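Biuret hydrolase (PDB 6C62) hydrolyses 1-carboxybiuret to urea-1,3-dicarboxylate and ammonia, a step in the bacterial breakdown of the herbicide atrazine. Local coordinates at residues A[75-80]-A[197-202]; A[126-131]-A[395-400]; A[201-206]-A[303-308]; A[222-227]-A[243-248]. All coordinates share one frame; numbering follows the deposited sequence.

Contact 1 (A[75-80]-A[197-202]); sequences NLFDIE and RGTYPF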
loop_
_atom_site.group_PDB
_atom_site.type_symbol
_atom_site.label_atom_id
_atom_site.label_comp_id
_atom_site.label_asym_id
_atom_site.label_seq_id
_atom_site.Cartn_x
_atom_site.Cartn_y
_atom_site.Cartn_z
ATOM N N ASN A 75 2.891 -4.470 -26.869
ATOM C CA ASN A 75 3.041 -5.908 -26.687
ATOM C C ASN A 75 3.188 -6.359 -25.235
ATOM O O ASN A 75 3.492 -7.514 -24.992
ATOM C CB ASN A 75 4.079 -6.477 -27.648
ATOM C CG ASN A 75 5.538 -6.181 -27.281
ATOM O OD1 ASN A 75 5.864 -5.869 -26.147
ATOM N ND2 ASN A 75 6.407 -6.248 -28.281
ATOM N N LEU A 76 2.947 -5.474 -24.252
ATOM C CA LEU A 76 2.630 -5.918 -22.894
ATOM C C LEU A 76 1.120 -6.346 -22.687
ATOM O O LEU A 76 0.773 -6.869 -21.616
ATOM C CB LEU A 76 3.067 -4.882 -21.877
ATOM C CG LEU A 76 2.507 -3.455 -21.935
ATOM C CD1 LEU A 76 1.054 -3.436 -21.543
ATOM C CD2 LEU A 76 3.274 -2.500 -21.007
ATOM N N PHE A 77 0.265 -6.154 -23.699
ATOM C CA PHE A 77 -1.105 -6.591 -23.622
ATOM C C PHE A 77 -1.179 -8.043 -24.086
ATOM O O PHE A 77 -0.629 -8.397 -25.157
ATOM C CB PHE A 77 -2.093 -5.783 -24.474
ATOM C CG PHE A 77 -2.414 -4.412 -23.954
ATOM C CD1 PHE A 77 -1.577 -3.341 -24.173
ATOM C CD2 PHE A 77 -3.568 -4.193 -23.211
ATOM C CE1 PHE A 77 -1.891 -2.044 -23.687
ATOM C CE2 PHE A 77 -3.892 -2.951 -22.725
ATOM C CZ PHE A 77 -3.046 -1.849 -22.956
ATOM N N ASP A 78 -1.879 -8.854 -23.295
ATOM C CA ASP A 78 -2.141 -10.283 -23.652
ATOM C C ASP A 78 -3.074 -10.309 -24.842
ATOM O O ASP A 78 -4.117 -9.616 -24.847
ATOM C CB ASP A 78 -2.861 -11.036 -22.516
ATOM C CG ASP A 78 -1.936 -11.439 -21.334
ATOM O OD1 ASP A 78 -0.684 -11.299 -21.401
ATOM O OD2 ASP A 78 -2.494 -11.889 -20.286
ATOM N N ILE A 79 -2.683 -11.074 -25.840
ATOM C CA ILE A 79 -3.460 -11.366 -27.036
ATOM C C ILE A 79 -3.589 -12.897 -27.033
ATOM O O ILE A 79 -2.584 -13.623 -26.975
ATOM C CB ILE A 79 -2.771 -10.891 -28.320
ATOM C CG1 ILE A 79 -2.580 -9.388 -28.333
ATOM C CG2 ILE A 79 -3.610 -11.318 -29.525
ATOM C CD1 ILE A 79 -1.721 -8.885 -29.473
ATOM N N GLU A 80 -4.822 -13.378 -27.037
ATOM C CA GLU A 80 -5.059 -14.808 -26.975
ATOM C C GLU A 80 -4.266 -15.571 -28.027
ATOM O O GLU A 80 -4.274 -15.177 -29.179
ATOM C CB GLU A 80 -6.555 -15.130 -27.170
ATOM C CG GLU A 80 -6.846 -16.625 -27.073
ATOM C CD GLU A 80 -8.332 -16.939 -27.077
ATOM O OE1 GLU A 80 -9.175 -16.002 -27.131
ATOM O OE2 GLU A 80 -8.644 -18.164 -27.031
ATOM N N ARG A 197 -6.124 -5.879 -16.042
ATOM C CA ARG A 197 -6.108 -7.332 -16.082
ATOM C C ARG A 197 -5.743 -7.895 -17.486
ATOM O O ARG A 197 -6.241 -7.450 -18.521
ATOM C CB ARG A 197 -7.475 -7.857 -15.616
ATOM C CG ARG A 197 -7.526 -9.388 -15.600
ATOM C CD ARG A 197 -8.591 -9.924 -14.693
ATOM N NE ARG A 197 -9.947 -9.467 -15.048
ATOM C CZ ARG A 197 -10.841 -10.182 -15.739
ATOM N NH1 ARG A 197 -10.529 -11.366 -16.192
ATOM N NH2 ARG A 197 -12.094 -9.714 -15.938
ATOM N N GLY A 198 -4.838 -8.871 -17.463
ATOM C CA GLY A 198 -4.259 -9.453 -18.669
ATOM C C GLY A 198 -3.153 -8.602 -19.297
ATOM O O GLY A 198 -2.979 -8.675 -20.497
ATOM N N THR A 199 -2.488 -7.747 -18.532
ATOM C CA THR A 199 -1.342 -7.008 -19.018
ATOM C C THR A 199 -0.094 -7.297 -18.176
ATOM O O THR A 199 -0.171 -7.661 -16.983
ATOM C CB THR A 199 -1.565 -5.488 -19.093
ATOM O OG1 THR A 199 -1.685 -4.933 -17.770
ATOM C CG2 THR A 199 -2.837 -5.188 -19.924
ATOM N N TYR A 200 1.066 -7.185 -18.815
ATOM C CA TYR A 200 2.333 -7.408 -18.101
ATOM C C TYR A 200 2.701 -6.112 -17.331
ATOM O O TYR A 200 2.850 -5.035 -17.940
ATOM C CB TYR A 200 3.427 -7.841 -19.103
ATOM C CG TYR A 200 4.619 -8.429 -18.378
ATOM C CD1 TYR A 200 5.550 -7.607 -17.782
ATOM C CD2 TYR A 200 4.753 -9.788 -18.227
ATOM C CE1 TYR A 200 6.603 -8.152 -17.065
ATOM C CE2 TYR A 200 5.797 -10.359 -17.496
ATOM C CZ TYR A 200 6.735 -9.546 -16.936
ATOM O OH TYR A 200 7.828 -10.104 -16.234
ATOM N N PRO A 201 2.830 -6.185 -16.024
ATOM C CA PRO A 201 3.028 -4.978 -15.233
ATOM C C PRO A 201 4.468 -4.459 -15.133
ATOM O O PRO A 201 5.447 -5.114 -15.579
ATOM C CB PRO A 201 2.551 -5.395 -13.855
ATOM C CG PRO A 201 2.921 -6.806 -13.774
ATOM C CD PRO A 201 2.796 -7.370 -15.170
ATOM N N PHE A 202 4.564 -3.235 -14.659
ATOM C CA PHE A 202 5.868 -2.575 -14.469
ATOM C C PHE A 202 5.892 -2.109 -13.020
ATOM O O PHE A 202 6.660 -2.645 -12.212
ATOM C CB PHE A 202 6.026 -1.470 -15.527
ATOM C CG PHE A 202 7.220 -0.564 -15.357
ATOM C CD1 PHE A 202 8.469 -1.070 -14.879
ATOM C CD2 PHE A 202 7.120 0.775 -15.707
ATOM C CE1 PHE A 202 9.564 -0.241 -14.730
ATOM C CE2 PHE A 202 8.248 1.646 -15.564
ATOM C CZ PHE A 202 9.458 1.120 -15.081
#
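Two backbone hydrogen bonds tie Leu76 and Asp78 to the loop at Gly198 to Tyr200. Tyr200 N gives to Leu76 O over 2.8 Å, with an N-H...O angle of 165°. Asp78 N gives to Gly198 O over 3.0 Å. Between these bonds sit Phe77 and Thr199, their CA atoms 4.6 Å apart. They form a non-hydrogen-bonded pair in a single antiparallel beta bridge. The CA-H of Thr199 adds a contact to Leu76 O, 3.4 Å from CA to O, so this carbonyl meets two groups from the facing chain. Gly198 takes a positive phi (79°) just ahead of the bridge. The Asp78 carboxylate flanks Gly198 without bonding to its carbonyl, and its OD1 is held instead by Thr84.

Segment 75-80 is the loop that leaves strand 70-74 of the central mixed sheet of the amidase fold. That strand ends at Lys74, a charge relay residue by similarity. The bridge thus fastens the chain just beyond Lys74 to the loop between strands 185-188 and 208-213. The Leu76 side chain lies about 4 Å from that of Lys74.

Packing is modest. Leu76 CB meets Tyr200 CB at 4.1 Å. The methyl CG2 of Thr199 lies 3.5 Å from CD2 of the Phe77 ring, which it approaches obliquely. Thr199 holds this methyl beside its backbone N, anti to the carbonyl carbon, while OG1 (chi1 68°) turns to Arg196 O. Beyond CB, the Tyr200 ring leads away and meets the ring of Phe123. An apolar side chain of a different protein chain also packs on Tyr200.

Contact 2 (A[126-131]-A[395-400]); sequences GFTTEN and PAMGLL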
loop_
_atom_site.group_PDB
_atom_site.type_symbol
_atom_site.label_atom_id
_atom_site.label_comp_id
_atom_site.label_asym_id
_atom_site.label_seq_id
_atom_site.Cartn_x
_atom_site.Cartn_y
_atom_site.Cartn_z
ATOM N N GLY A 126 11.702 2.990 -19.876
ATOM C CA GLY A 126 12.394 3.834 -20.898
ATOM C C GLY A 126 11.437 4.766 -21.585
ATOM O O GLY A 126 10.227 4.495 -21.596
ATOM N N PHE A 127 11.933 5.885 -22.105
ATOM C CA PHE A 127 11.098 6.834 -22.837
ATOM C C PHE A 127 11.438 7.004 -24.294
ATOM O O PHE A 127 11.021 7.994 -24.893
ATOM C CB PHE A 127 11.229 8.184 -22.176
ATOM C CG PHE A 127 10.573 8.260 -20.836
ATOM C CD1 PHE A 127 9.215 8.008 -20.713
ATOM C CD2 PHE A 127 11.286 8.625 -19.730
ATOM C CE1 PHE A 127 8.602 8.053 -19.464
ATOM C CE2 PHE A 127 10.666 8.740 -18.467
ATOM C CZ PHE A 127 9.330 8.433 -18.356
ATOM N N THR A 128 12.167 6.067 -24.892
ATOM C CA THR A 128 12.621 6.245 -26.294
ATOM C C THR A 128 12.368 5.095 -27.279
ATOM O O THR A 128 12.549 5.282 -28.472
ATOM C CB THR A 128 14.115 6.521 -26.284
ATOM O OG1 THR A 128 14.822 5.346 -25.834
ATOM C CG2 THR A 128 14.442 7.773 -25.368
ATOM N N THR A 129 11.919 3.937 -26.800
ATOM C CA THR A 129 11.695 2.737 -27.622
ATOM C C THR A 129 12.898 2.442 -28.529
ATOM O O THR A 129 12.774 2.302 -29.746
ATOM C CB THR A 129 10.371 2.793 -28.433
ATOM O OG1 THR A 129 9.341 3.292 -27.594
ATOM C CG2 THR A 129 9.968 1.361 -28.920
ATOM N N GLU A 130 14.063 2.464 -27.912
ATOM C CA GLU A 130 15.296 2.015 -28.513
ATOM C C GLU A 130 15.588 0.628 -27.957
ATOM O O GLU A 130 16.368 0.460 -27.010
ATOM C CB GLU A 130 16.408 3.030 -28.207
ATOM C CG GLU A 130 16.166 4.367 -28.946
ATOM C CD GLU A 130 17.172 5.456 -28.540
ATOM O OE1 GLU A 130 17.075 6.046 -27.393
ATOM O OE2 GLU A 130 18.049 5.719 -29.401
ATOM N N ASN A 131 14.927 -0.354 -28.512
ATOM C CA ASN A 131 14.937 -1.698 -27.986
ATOM C C ASN A 131 16.113 -2.461 -28.622
ATOM O O ASN A 131 16.170 -2.652 -29.892
ATOM C CB ASN A 131 13.585 -2.359 -28.290
ATOM C CG ASN A 131 13.434 -3.726 -27.589
ATOM O OD1 ASN A 131 14.286 -4.654 -27.775
ATOM N ND2 ASN A 131 12.392 -3.866 -26.766
ATOM N N PRO A 395 16.011 9.275 -19.314
ATOM C CA PRO A 395 15.109 9.768 -18.226
ATOM C C PRO A 395 14.494 11.141 -18.465
ATOM O O PRO A 395 13.372 11.418 -18.050
ATOM C CB PRO A 395 16.027 9.840 -17.035
ATOM C CG PRO A 395 17.092 8.825 -17.349
ATOM C CD PRO A 395 17.355 8.947 -18.806
ATOM N N ALA A 396 15.245 12.019 -19.110
ATOM C CA ALA A 396 14.803 13.417 -19.272
ATOM C C ALA A 396 13.515 13.611 -20.039
ATOM O O ALA A 396 12.838 14.630 -19.802
ATOM C CB ALA A 396 15.867 14.240 -19.945
ATOM N N MET A 397 13.212 12.717 -20.999
ATOM C CA MET A 397 11.985 12.835 -21.798
ATOM C C MET A 397 10.724 12.901 -20.896
ATOM O O MET A 397 9.701 13.435 -21.301
ATOM C CB MET A 397 11.863 11.674 -22.798
ATOM C CG MET A 397 12.780 11.732 -24.041
ATOM S SD MET A 397 12.592 13.279 -24.979
ATOM C CE MET A 397 14.046 14.062 -24.367
ATOM N N GLY A 398 10.796 12.331 -19.680
ATOM C CA GLY A 398 9.622 12.331 -18.757
ATOM C C GLY A 398 9.609 13.361 -17.647
ATOM O O GLY A 398 8.810 13.285 -16.713
ATOM N N LEU A 399 10.506 14.330 -17.715
ATOM C CA LEU A 399 10.575 15.369 -16.673
ATOM C C LEU A 399 9.217 16.061 -16.348
ATOM O O LEU A 399 8.938 16.394 -15.194
ATOM C CB LEU A 399 11.612 16.452 -17.108
ATOM C CG LEU A 399 13.103 16.128 -16.909
ATOM C CD1 LEU A 399 13.970 17.168 -17.608
ATOM C CD2 LEU A 399 13.522 16.038 -15.455
ATOM N N LEU A 400 8.443 16.346 -17.384
ATOM C CA LEU A 400 7.178 17.053 -17.290
ATOM C C LEU A 400 5.955 16.131 -17.072
ATOM O O LEU A 400 4.909 16.578 -16.603
ATOM C CB LEU A 400 6.951 17.865 -18.538
ATOM C CG LEU A 400 8.091 18.865 -18.827
ATOM C CD1 LEU A 400 7.936 19.532 -20.193
ATOM C CD2 LEU A 400 8.156 19.902 -17.714
#
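Phe127 lays its ring over the backbone of Gly398 in a buried, apolar contact close to the active site of the amidase fold. Segment 395-400 starts in helix 393-396 and runs through a type I beta turn from Ala396 to Leu399, closed by a bond from Leu399 N to Ala396 O. Segment 126-131 is mostly loop and ends in the short, weakly bonded strand 130-131.

The aromatic ring carries most of the contact. Its CG stands anti to the carbonyl carbon of Phe127 (chi1 -71°), which aims the ring at the turn. Gly398 has no side chain, so the ring can settle close on its main chain. Phe127 CB also meets Met397 CB at 3.6 Å, and the two side chains run antiparallel alongside each other. Met397 then bends away and packs on Ile374 and Ile384. Thr128 adds only a distant touch, its CG2 4.5 Å from Met397 CG.

The Phe127 side chain lies about 4 Å from that of Ser174, the acyl-forming serine by similarity. It therefore borders the probable nucleophile. Gly398 CA makes a CH-pi contact, 4.1 Å from the Phe127 ring centroid and 23° off its normal.

Contact 3 (A[201-206]-A[303-308]); sequences PFVHSI and VITASE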
loop_
_atom_site.group_PDB
_atom_site.type_symbol
_atom_site.label_atom_id
_atom_site.label_comp_id
_atom_site.label_asym_id
_atom_site.label_seq_id
_atom_site.Cartn_x
_atom_site.Cartn_y
_atom_site.Cartn_z
ATOM N N PRO A 201 2.830 -6.185 -16.024
ATOM C CA PRO A 201 3.028 -4.978 -15.233
ATOM C C PRO A 201 4.468 -4.459 -15.133
ATOM O O PRO A 201 5.447 -5.114 -15.579
ATOM C CB PRO A 201 2.551 -5.395 -13.855
ATOM C CG PRO A 201 2.921 -6.806 -13.774
ATOM C CD PRO A 201 2.796 -7.370 -15.170
ATOM N N PHE A 202 4.564 -3.235 -14.659
ATOM C CA PHE A 202 5.868 -2.575 -14.469
ATOM C C PHE A 202 5.892 -2.109 -13.020
ATOM O O PHE A 202 6.660 -2.645 -12.212
ATOM C CB PHE A 202 6.026 -1.470 -15.527
ATOM C CG PHE A 202 7.220 -0.564 -15.357
ATOM C CD1 PHE A 202 8.469 -1.070 -14.879
ATOM C CD2 PHE A 202 7.120 0.775 -15.707
ATOM C CE1 PHE A 202 9.564 -0.241 -14.730
ATOM C CE2 PHE A 202 8.248 1.646 -15.564
ATOM C CZ PHE A 202 9.458 1.120 -15.081
ATOM N N VAL A 203 5.060 -1.145 -12.683
ATOM C CA VAL A 203 4.964 -0.581 -11.302
ATOM C C VAL A 203 3.506 -0.710 -10.886
ATOM O O VAL A 203 2.645 0.038 -11.330
ATOM C CB VAL A 203 5.413 0.886 -11.281
ATOM C CG1 VAL A 203 5.380 1.491 -9.870
ATOM C CG2 VAL A 203 6.769 1.049 -11.938
ATOM N N HIS A 204 3.213 -1.657 -10.023
ATOM C CA HIS A 204 1.841 -1.872 -9.572
ATOM C C HIS A 204 1.210 -0.577 -8.994
ATOM O O HIS A 204 0.023 -0.287 -9.203
ATOM C CB HIS A 204 1.830 -2.975 -8.483
ATOM C CG HIS A 204 2.244 -4.321 -8.957
ATOM N ND1 HIS A 204 3.032 -5.174 -8.195
ATOM C CD2 HIS A 204 1.901 -5.002 -10.083
ATOM C CE1 HIS A 204 3.160 -6.319 -8.867
ATOM N NE2 HIS A 204 2.497 -6.229 -10.018
ATOM N N SER A 205 2.013 0.197 -8.279
ATOM C CA SER A 205 1.521 1.423 -7.641
ATOM C C SER A 205 1.251 2.601 -8.619
ATOM O O SER A 205 0.683 3.636 -8.208
ATOM C CB SER A 205 2.542 1.919 -6.584
ATOM O OG SER A 205 2.618 1.121 -5.403
ATOM N N ILE A 206 1.723 2.521 -9.876
ATOM C CA ILE A 206 1.624 3.682 -10.775
ATOM C C ILE A 206 1.183 3.406 -12.203
ATOM O O ILE A 206 0.788 4.339 -12.905
ATOM C CB ILE A 206 2.965 4.501 -10.783
ATOM C CG1 ILE A 206 3.584 4.690 -9.376
ATOM C CG2 ILE A 206 2.746 5.884 -11.356
ATOM C CD1 ILE A 206 4.945 5.362 -9.415
ATOM N N VAL A 303 11.655 6.954 -7.364
ATOM C CA VAL A 303 12.043 6.008 -6.329
ATOM C C VAL A 303 11.166 4.781 -6.303
ATOM O O VAL A 303 11.688 3.668 -6.287
ATOM C CB VAL A 303 12.131 6.740 -4.938
ATOM C CG1 VAL A 303 12.211 5.746 -3.806
ATOM C CG2 VAL A 303 13.372 7.630 -4.887
ATOM N N ILE A 304 9.879 4.962 -6.297
ATOM C CA ILE A 304 8.920 3.854 -6.260
ATOM C C ILE A 304 9.009 3.002 -7.526
ATOM O O ILE A 304 8.948 1.828 -7.479
ATOM C CB ILE A 304 7.504 4.418 -6.053
ATOM C CG1 ILE A 304 7.398 4.858 -4.583
ATOM C CG2 ILE A 304 6.393 3.421 -6.357
ATOM C CD1 ILE A 304 6.218 5.776 -4.277
ATOM N N THR A 305 9.172 3.656 -8.651
ATOM C CA THR A 305 9.262 2.998 -9.957
ATOM C C THR A 305 10.454 2.055 -9.982
ATOM O O THR A 305 10.317 0.911 -10.377
ATOM C CB THR A 305 9.369 4.037 -11.087
ATOM O OG1 THR A 305 8.086 4.698 -11.221
ATOM C CG2 THR A 305 9.769 3.395 -12.379
ATOM N N ALA A 306 11.618 2.569 -9.602
ATOM C CA ALA A 306 12.828 1.777 -9.705
ATOM C C ALA A 306 12.785 0.553 -8.779
ATOM O O ALA A 306 13.198 -0.499 -9.153
ATOM C CB ALA A 306 14.048 2.627 -9.396
ATOM N N SER A 307 12.348 0.741 -7.535
ATOM C CA SER A 307 12.286 -0.396 -6.624
ATOM C C SER A 307 11.194 -1.420 -7.006
ATOM O O SER A 307 11.476 -2.631 -6.967
ATOM C CB SER A 307 12.116 0.092 -5.200
ATOM O OG SER A 307 13.373 0.603 -4.796
ATOM N N GLU A 308 9.989 -0.953 -7.291
ATOM C CA GLU A 308 8.917 -1.881 -7.600
ATOM C C GLU A 308 9.211 -2.588 -8.964
ATOM O O GLU A 308 9.050 -3.764 -9.054
ATOM C CB GLU A 308 7.554 -1.198 -7.685
ATOM C CG GLU A 308 6.943 -0.860 -6.370
ATOM C CD GLU A 308 5.460 -0.385 -6.394
ATOM O OE1 GLU A 308 4.686 -0.679 -7.333
ATOM O OE2 GLU A 308 5.028 0.280 -5.378
#
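The CA atoms of Val203 and Glu308 are the nearest pair across the contact, 5.6 Å apart. Segment 303-308 is regular helix, part of helix 294-312. Segment 201-206 is a loop before strand 208-213 of the central sheet, and it folds into a tight turn with Ile206 N bonded to Val203 O.

Glu308 reaches from the helix to the turn. Its chain is extended beyond CG (chi2 -170°), and this carries the carboxylate to Ser205. OE1 accepts from Ser205 N at 3.0 Å, and OE2 accepts from Ser205 OG at 2.6 Å. Both oxygens use their syn lone pairs, so the carboxylate grips one serine by backbone and hydroxyl together. Tyr343 OH adds a further hydrogen bond to OE2.

Val203 places a methyl on each neighbour: CG1 lies 3.4 Å from the carboxylate oxygen OE1 of Glu308, and CG2 meets Thr305 CG2 at 3.8 Å. The same CG2 of Val203 covers the centre of one face of the Phe202 ring. Phe202 CZ touches the methyl CG2 of Thr305 at 3.5 Å. Ile206 CD1 packs on Ile304 CG2 at 3.9 Å. Thr305 OG1 bonds to Ala301 O and Asn172. His204 packs on Arg348 of a second copy of this protein, and its NE2 bonds to the backbone of a chain of another protein.

The Phe202 side chain is about 6 Å from those of Ser150 and Ser174, active-site residues by similarity. Glu308 is buried, and three hydrogen bonds to its oxygens would probably stabilise the carboxylate form and hold it in one orientation.

Contact 4 (A[222-227]-A[243-248]); sequences AYDAMQ and PSVPVL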
loop_
_atom_site.group_PDB
_atom_site.type_symbol
_atom_site.label_atom_id
_atom_site.label_comp_id
_atom_site.label_asym_id
_atom_site.label_seq_id
_atom_site.Cartn_x
_atom_site.Cartn_y
_atom_site.Cartn_z
ATOM N N ALA A 222 -12.799 5.221 -27.940
ATOM C CA ALA A 222 -12.067 4.041 -27.457
ATOM C C ALA A 222 -12.161 3.978 -25.934
ATOM O O ALA A 222 -12.412 2.934 -25.353
ATOM C CB ALA A 222 -10.637 4.120 -27.921
ATOM N N TYR A 223 -11.956 5.132 -25.303
ATOM C CA TYR A 223 -12.116 5.276 -23.846
ATOM C C TYR A 223 -13.510 4.827 -23.394
ATOM O O TYR A 223 -13.627 3.986 -22.516
ATOM C CB TYR A 223 -11.818 6.701 -23.435
ATOM C CG TYR A 223 -12.164 7.081 -22.026
ATOM C CD1 TYR A 223 -11.680 6.364 -20.959
ATOM C CD2 TYR A 223 -13.005 8.152 -21.763
ATOM C CE1 TYR A 223 -12.011 6.717 -19.637
ATOM C CE2 TYR A 223 -13.289 8.570 -20.475
ATOM C CZ TYR A 223 -12.810 7.805 -19.399
ATOM O OH TYR A 223 -13.139 8.138 -18.128
ATOM N N ASP A 224 -14.562 5.316 -24.022
ATOM C CA ASP A 224 -15.940 4.836 -23.653
ATOM C C ASP A 224 -16.156 3.330 -23.805
ATOM O O ASP A 224 -16.657 2.676 -22.888
ATOM C CB ASP A 224 -17.025 5.597 -24.398
ATOM C CG ASP A 224 -17.216 7.049 -23.851
ATOM O OD1 ASP A 224 -16.387 7.534 -22.952
ATOM O OD2 ASP A 224 -18.165 7.726 -24.372
ATOM N N ALA A 225 -15.626 2.766 -24.874
ATOM C CA ALA A 225 -15.689 1.329 -25.094
ATOM C C ALA A 225 -14.980 0.492 -24.023
ATOM O O ALA A 225 -15.442 -0.629 -23.700
ATOM C CB ALA A 225 -15.121 1.009 -26.488
ATOM N N MET A 226 -13.893 1.037 -23.484
ATOM C CA MET A 226 -13.031 0.329 -22.542
ATOM C C MET A 226 -13.429 0.471 -21.027
ATOM O O MET A 226 -13.011 -0.283 -20.178
ATOM C CB MET A 226 -11.612 0.848 -22.752
ATOM C CG MET A 226 -11.040 0.335 -24.040
ATOM S SD MET A 226 -9.238 0.612 -24.143
ATOM C CE MET A 226 -9.181 2.380 -24.309
ATOM N N GLN A 227 -14.253 1.452 -20.749
ATOM C CA GLN A 227 -14.651 1.778 -19.374
ATOM C C GLN A 227 -15.508 0.706 -18.730
ATOM O O GLN A 227 -16.244 0.015 -19.426
ATOM C CB GLN A 227 -15.473 3.048 -19.351
ATOM C CG GLN A 227 -14.713 4.361 -19.414
ATOM C CD GLN A 227 -15.648 5.511 -19.063
ATOM O OE1 GLN A 227 -16.154 5.543 -17.964
ATOM N NE2 GLN A 227 -15.881 6.436 -20.008
ATOM N N PRO A 243 -19.746 8.187 -19.570
ATOM C CA PRO A 243 -19.410 8.369 -21.009
ATOM C C PRO A 243 -18.882 9.773 -21.333
ATOM O O PRO A 243 -19.384 10.731 -20.847
ATOM C CB PRO A 243 -20.735 8.063 -21.736
ATOM C CG PRO A 243 -21.553 7.263 -20.759
ATOM C CD PRO A 243 -21.168 7.775 -19.386
ATOM N N SER A 244 -17.826 9.857 -22.129
ATOM C CA SER A 244 -17.276 11.123 -22.578
ATOM C C SER A 244 -17.776 11.564 -23.962
ATOM O O SER A 244 -17.821 12.772 -24.247
ATOM C CB SER A 244 -15.754 11.014 -22.625
ATOM O OG SER A 244 -15.347 10.027 -23.619
ATOM N N VAL A 245 -18.153 10.619 -24.821
ATOM C CA VAL A 245 -18.527 10.941 -26.197
ATOM C C VAL A 245 -19.710 11.927 -26.282
ATOM O O VAL A 245 -19.606 12.867 -27.023
ATOM C CB VAL A 245 -18.797 9.681 -27.056
ATOM C CG1 VAL A 245 -19.479 10.024 -28.418
ATOM C CG2 VAL A 245 -17.467 8.951 -27.317
ATOM N N PRO A 246 -20.779 11.746 -25.475
ATOM C CA PRO A 246 -21.927 12.664 -25.581
ATOM C C PRO A 246 -21.633 14.117 -25.268
ATOM O O PRO A 246 -22.357 14.989 -25.725
ATOM C CB PRO A 246 -22.924 12.098 -24.545
ATOM C CG PRO A 246 -22.575 10.676 -24.378
ATOM C CD PRO A 246 -21.081 10.617 -24.591
ATOM N N VAL A 247 -20.604 14.392 -24.474
ATOM C CA VAL A 247 -20.315 15.780 -24.103
ATOM C C VAL A 247 -19.033 16.316 -24.728
ATOM O O VAL A 247 -18.574 17.432 -24.385
ATOM C CB VAL A 247 -20.271 15.938 -22.532
ATOM C CG1 VAL A 247 -21.625 15.547 -21.924
ATOM C CG2 VAL A 247 -19.149 15.098 -21.879
ATOM N N LEU A 248 -18.445 15.561 -25.656
ATOM C CA LEU A 248 -17.144 15.927 -26.214
ATOM C C LEU A 248 -17.117 17.338 -26.817
ATOM O O LEU A 248 -16.087 18.053 -26.755
ATOM C CB LEU A 248 -16.754 14.894 -27.260
ATOM C CG LEU A 248 -15.398 15.077 -27.923
ATOM C CD1 LEU A 248 -14.296 14.951 -26.886
ATOM C CD2 LEU A 248 -15.225 14.048 -29.079
#
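Asp224 OD1 is gripped twice by Ser244. Ser244 OG gives to it over 2.8 Å and Ser244 N over 2.9 Å. The amide bond is nearly straight, at 173°, and comes in on the syn side close to the carboxylate plane. The hydroxyl comes from above that plane, 42° out of it. Ser244 can use both groups because its OG sits between its own backbone N and carbonyl carbon (chi1 64°). The second oxygen is held as well: Val245 N gives to Asp224 OD2 over 2.9 Å.

Asp224 lies near the end of helix 216-226, and Ser244 and Val245 lie in the loop leading on to strand 257-260. The contact ties the end of the helix to a point further along the chain, across 15 residues without regular helix or strand. It lies away from the active site of the amidase fold.

Gln227 NE2 gives a weak bond to Asp224 OD1 and also rests 3.3 Å above the plane of the Tyr223 ring, near its rim. Gln227 OE1 accepts from the backbone N of Gln242. Ser244 OG meets the Tyr223 ring at its edge, 3.5 Å from CD2. Val245 CG2 lies 3.3 Å from Asp224 OD2, and helix 437-449 packs on Tyr223 and Ser244.

With donors on both oxygens, the Asp224 carboxylate is fixed in rotation and probably kept ionised.

Contacts 1 and 3 overlap on the loop between strands 185-188 and 208-213, where they share Pro201 and Phe202. Their centres are 16 Å apart. Contact 2 touches neither, but its nearest atoms come within about 6 Å of each. Each of these three contacts brings a side chain near the probable active site: Leu76 of contact 1 lies beside Lys74, Phe127 of contact 2 beside Ser174, and Phe202 of contact 3 near Ser150 and Ser174. Tyr125, just before segment 126-131, meets the Phe202 ring. Contact 4 stands apart, its centre 22 Å from that of contact 1 and 29 Å from that of contact 2, on the opposite side of the chain's centre from contact 2.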